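Local atomic coordinates of forkhead-associated 1 (Saccharomyces cerevisiae, PDB entry 6C4U), a protein that is an engineered forkhead-associated domain that binds a phosphothreonine peptide from the human transcription factor c-Myc. Residues V8-T11 against T12-P16; D75-T78 against N79-L83. All coordinates share one frame; numbering follows the deposited sequence.

Interaction 1 (V8-T11 against T12-P16)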
loop_
_atom_site.group_PDB
_atom_site.type_symbol
_atom_site.label_atom_id
_atom_site.label_comp_id
_atom_site.label_asym_id
_atom_site.label_seq_id
_atom_site.Cartn_x
_atom_site.Cartn_y
_atom_site.Cartn_z
ATOM N N VAL F 8 4.596 6.861 -2.933
ATOM C CA VAL F 8 3.455 6.355 -3.693
ATOM C C VAL F 8 2.960 7.420 -4.636
ATOM O O VAL F 8 2.572 8.507 -4.232
ATOM C CB VAL F 8 2.295 5.933 -2.763
ATOM C CG1 VAL F 8 1.070 5.562 -3.523
ATOM C CG2 VAL F 8 2.712 4.760 -1.914
ATOM N N ILE F 9 2.979 7.079 -5.917
ATOM C CA ILE F 9 2.703 8.003 -7.007
ATOM C C ILE F 9 1.514 7.508 -7.775
ATOM O O ILE F 9 1.449 6.338 -8.166
ATOM C CB ILE F 9 3.948 7.977 -7.938
ATOM C CG1 ILE F 9 5.200 8.274 -7.129
ATOM C CG2 ILE F 9 3.833 8.956 -9.045
ATOM C CD1 ILE F 9 6.448 7.986 -7.890
ATOM N N SER F 10 0.575 8.420 -8.118
ATOM C CA SER F 10 -0.594 8.103 -8.916
ATOM C C SER F 10 -0.286 8.343 -10.394
ATOM O O SER F 10 0.274 9.387 -10.721
ATOM C CB SER F 10 -1.719 8.991 -8.499
ATOM O OG SER F 10 -2.965 8.684 -9.110
ATOM N N THR F 11 -0.670 7.397 -11.238
ATOM C CA THR F 11 -0.401 7.429 -12.654
ATOM C C THR F 11 -1.325 8.413 -13.365
ATOM O O THR F 11 -0.852 9.302 -14.077
ATOM C CB THR F 11 -0.619 6.011 -13.269
ATOM O OG1 THR F 11 -2.006 5.606 -13.116
ATOM C CG2 THR F 11 0.367 4.999 -12.610
ATOM N N THR F 12 -2.639 8.279 -13.133
ATOM C CA THR F 12 -3.612 9.316 -13.476
ATOM C C THR F 12 -3.446 10.686 -12.825
ATOM O O THR F 12 -3.606 11.730 -13.464
ATOM C CB THR F 12 -5.051 8.810 -13.287
ATOM O OG1 THR F 12 -5.195 8.022 -12.103
ATOM C CG2 THR F 12 -5.445 7.930 -14.486
ATOM N N GLY F 13 -3.036 10.667 -11.556
ATOM C CA GLY F 13 -2.471 11.890 -10.956
ATOM C C GLY F 13 -3.512 12.709 -10.209
ATOM O O GLY F 13 -3.268 13.815 -9.792
ATOM N N GLN F 14 -4.627 12.058 -9.957
ATOM C CA GLN F 14 -5.746 12.523 -9.170
ATOM C C GLN F 14 -5.392 12.662 -7.662
ATOM O O GLN F 14 -6.147 13.221 -6.882
ATOM C CB GLN F 14 -6.864 11.452 -9.227
ATOM C CG GLN F 14 -7.210 10.808 -10.581
ATOM C CD GLN F 14 -7.580 9.320 -10.463
ATOM O OE1 GLN F 14 -7.153 8.643 -9.528
ATOM N NE2 GLN F 14 -8.353 8.815 -11.418
ATOM N N ILE F 15 -4.344 11.988 -7.241
ATOM C CA ILE F 15 -3.987 11.907 -5.823
ATOM C C ILE F 15 -2.494 12.184 -5.798
ATOM O O ILE F 15 -1.684 11.212 -6.075
ATOM C CB ILE F 15 -4.259 10.524 -5.198
ATOM C CG1 ILE F 15 -5.706 10.076 -5.376
ATOM C CG2 ILE F 15 -3.813 10.556 -3.730
ATOM C CD1 ILE F 15 -5.918 8.617 -5.038
ATOM N N PRO F 16 -2.117 13.435 -5.482
ATOM C CA PRO F 16 -0.662 13.613 -5.401
ATOM C C PRO F 16 0.255 12.664 -4.549
ATOM O O PRO F 16 -0.046 12.028 -3.468
ATOM C CB PRO F 16 -0.483 15.027 -4.862
ATOM C CG PRO F 16 -1.909 15.494 -4.498
ATOM C CD PRO F 16 -2.797 14.288 -4.512
#
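Ser10 reaches across the bend from the end of strand 4-10, and its hydroxyl meets the backbone of Gly13. Its CB sits 3.3 Å from Ile15 O, where the chain comes back past it, and 3.7 Å from Gly13 N. One bond further out, OG lies anti to the backbone N of Ser10 (chi1 -174°), which swings it towards the far arm of the turn. There it accepts the N-H of Gly13, with Gly13 N to Ser10 OG at 3.1 Å and an angle of 153° at the hydrogen, a fairly straight bond. Thr12 OG1 is also near, 3.8 Å from Ser10 OG, too far for a hydrogen bond. A serine oxygen taking the N-H three residues on is the pairing of a helix N-cap, and Thr11 and Thr12 do have helix-like backbone angles, but no helix follows. Instead this is the start of the connection between antiparallel strands 4-10 and 18-21, a beta hairpin at one border of the six-stranded sheet. Gly13 turns the chain with a positive phi (94°), at which a CB would press on the preceding carbonyl oxygen. Val8 pairs through its backbone with Arg18 of the returning strand. Thr11 rests on Ser114 and Val116 of strand 112-119, while Ile15 joins Val8 against Tyr48.

Interaction 2 (D75-T78 against N79-L83)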
loop_
_atom_site.group_PDB
_atom_site.type_symbol
_atom_site.label_atom_id
_atom_site.label_comp_id
_atom_site.label_asym_id
_atom_site.label_seq_id
_atom_site.Cartn_x
_atom_site.Cartn_y
_atom_site.Cartn_z
ATOM N N ASP F 75 -3.753 -7.759 0.646
ATOM C CA ASP F 75 -5.136 -7.426 0.200
ATOM C C ASP F 75 -6.125 -7.753 1.316
ATOM O O ASP F 75 -6.063 -8.843 1.861
ATOM C CB ASP F 75 -5.568 -8.190 -1.071
ATOM C CG ASP F 75 -7.020 -7.872 -1.478
ATOM O OD1 ASP F 75 -7.409 -6.694 -1.343
ATOM O OD2 ASP F 75 -7.789 -8.778 -1.904
ATOM N N ILE F 76 -7.027 -6.832 1.643
ATOM C CA ILE F 76 -8.061 -7.076 2.671
ATOM C C ILE F 76 -9.400 -6.499 2.222
ATOM O O ILE F 76 -10.189 -5.958 3.017
ATOM C CB ILE F 76 -7.647 -6.522 4.052
ATOM C CG1 ILE F 76 -7.392 -5.018 4.007
ATOM C CG2 ILE F 76 -6.381 -7.222 4.531
ATOM C CD1 ILE F 76 -7.173 -4.378 5.356
ATOM N N SER F 77 -9.664 -6.664 0.930
ATOM C CA SER F 77 -10.740 -5.957 0.258
ATOM C C SER F 77 -11.844 -6.881 -0.207
ATOM O O SER F 77 -11.596 -8.051 -0.528
ATOM C CB SER F 77 -10.188 -5.227 -0.963
ATOM O OG SER F 77 -9.700 -6.145 -1.936
ATOM N N THR F 78 -13.042 -6.315 -0.290
ATOM C CA THR F 78 -14.169 -6.939 -0.961
ATOM C C THR F 78 -13.870 -7.203 -2.441
ATOM O O THR F 78 -14.015 -8.332 -2.889
ATOM C CB THR F 78 -15.434 -6.045 -0.857
ATOM O OG1 THR F 78 -15.823 -5.916 0.515
ATOM C CG2 THR F 78 -16.610 -6.621 -1.667
ATOM N N ASN F 79 -13.440 -6.180 -3.189
ATOM C CA ASN F 79 -13.350 -6.296 -4.652
ATOM C C ASN F 79 -11.976 -6.644 -5.245
ATOM O O ASN F 79 -11.796 -6.602 -6.460
ATOM C CB ASN F 79 -13.897 -5.012 -5.263
ATOM C CG ASN F 79 -15.398 -4.894 -5.097
ATOM O OD1 ASN F 79 -16.134 -5.850 -5.340
ATOM N ND2 ASN F 79 -15.863 -3.723 -4.676
ATOM N N GLY F 80 -11.007 -6.967 -4.392
ATOM C CA GLY F 80 -9.689 -7.393 -4.859
ATOM C C GLY F 80 -8.710 -6.279 -5.160
ATOM O O GLY F 80 -9.085 -5.104 -5.325
ATOM N N THR F 81 -7.446 -6.692 -5.245
ATOM C CA THR F 81 -6.314 -5.784 -5.404
ATOM C C THR F 81 -5.313 -6.454 -6.329
ATOM O O THR F 81 -4.981 -7.621 -6.131
ATOM C CB THR F 81 -5.667 -5.497 -4.033
ATOM O OG1 THR F 81 -6.578 -4.723 -3.249
ATOM C CG2 THR F 81 -4.343 -4.740 -4.156
ATOM N N TRP F 82 -4.829 -5.703 -7.320
ATOM C CA TRP F 82 -3.931 -6.214 -8.358
ATOM C C TRP F 82 -2.531 -5.683 -8.172
ATOM O O TRP F 82 -2.350 -4.496 -7.926
ATOM C CB TRP F 82 -4.440 -5.785 -9.727
ATOM C CG TRP F 82 -5.502 -6.666 -10.225
ATOM C CD1 TRP F 82 -5.370 -7.641 -11.150
ATOM C CD2 TRP F 82 -6.869 -6.677 -9.811
ATOM N NE1 TRP F 82 -6.572 -8.261 -11.350
ATOM C CE2 TRP F 82 -7.511 -7.688 -10.542
ATOM C CE3 TRP F 82 -7.612 -5.929 -8.898
ATOM C CZ2 TRP F 82 -8.856 -7.981 -10.388
ATOM C CZ3 TRP F 82 -8.958 -6.219 -8.743
ATOM C CH2 TRP F 82 -9.567 -7.241 -9.490
ATOM N N LEU F 83 -1.545 -6.558 -8.302
ATOM C CA LEU F 83 -0.144 -6.177 -8.190
ATOM C C LEU F 83 0.530 -6.508 -9.510
ATOM O O LEU F 83 0.651 -7.689 -9.865
ATOM C CB LEU F 83 0.525 -6.929 -7.045
ATOM C CG LEU F 83 2.038 -6.788 -6.924
ATOM C CD1 LEU F 83 2.463 -5.335 -6.926
ATOM C CD2 LEU F 83 2.520 -7.444 -5.639
#
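The hydroxyl of Thr81 hydrogen-bonds to the carboxylate of Asp75 across the neck of a loop. Thr81 OG1 donates to Asp75 OD1 at 2.9 Å, coming from above the carboxylate, 58° out of its plane. Asp75 presents OD1 there because its CG is anti to the backbone N (chi1 178°), and the carboxylate and the threonine pass each other head to tail. The same OD1 also takes a weak bond from Ser77 N; the still closer approach of Ser77 OG is too short to trust in detail at this resolution. With an alanine in place of Asp75, the Thr81 hydroxyl would probably lose its acceptor and the Ser77 side of the loop would be less firmly held.

The backbone-to-side-chain bond is weak: Gly80 N donates to Ser77 OG at 2.9 Å, bent to 123° at the hydrogen. At the positive phi of Gly80 a CB would press on the carbonyl oxygen before it and be crowded by Trp82 CZ3.

By van der Waals contact, Thr78 and Asn79 flank each other, their side chains leaving the chain in the same direction, with Thr78 CG2 3.8 Å from Asn79 OD1. Thr78 OG1 bonds a modified side chain of the bound peptide, presumably the phosphothreonine, while Asn79 ND2 bonds Pro55 O and also the peptide backbone, as befits a phosphopeptide-binding loop of an FHA domain.

The loop leads from strand 71-75 of the mixed sheet to strand 82-83 of the antiparallel sheet, with His60 bonded to Gly80 O and Ser57 OG to Thr78 N.

Interactions 1 and 2 both sit in loops at the ends of strands, and both use a serine oxygen to take the N-H of a glycine three residues on, firmly in interaction 1, weakly in interaction 2. Their centres lie 19 Å apart and their nearest atoms about 11 Å apart, so they do not touch. They reach the same six-stranded sheet: strand 4-10 runs into interaction 1, strand 82-83 continues from interaction 2, and strands 112-119 and 101-105 lie between. Their roles differ. The 75-83 contact is largely buried, with Thr78 exposed, and belongs to the peptide-binding site through Thr78 and Asn79, whereas the 8-16 turn is a surface hairpin connection.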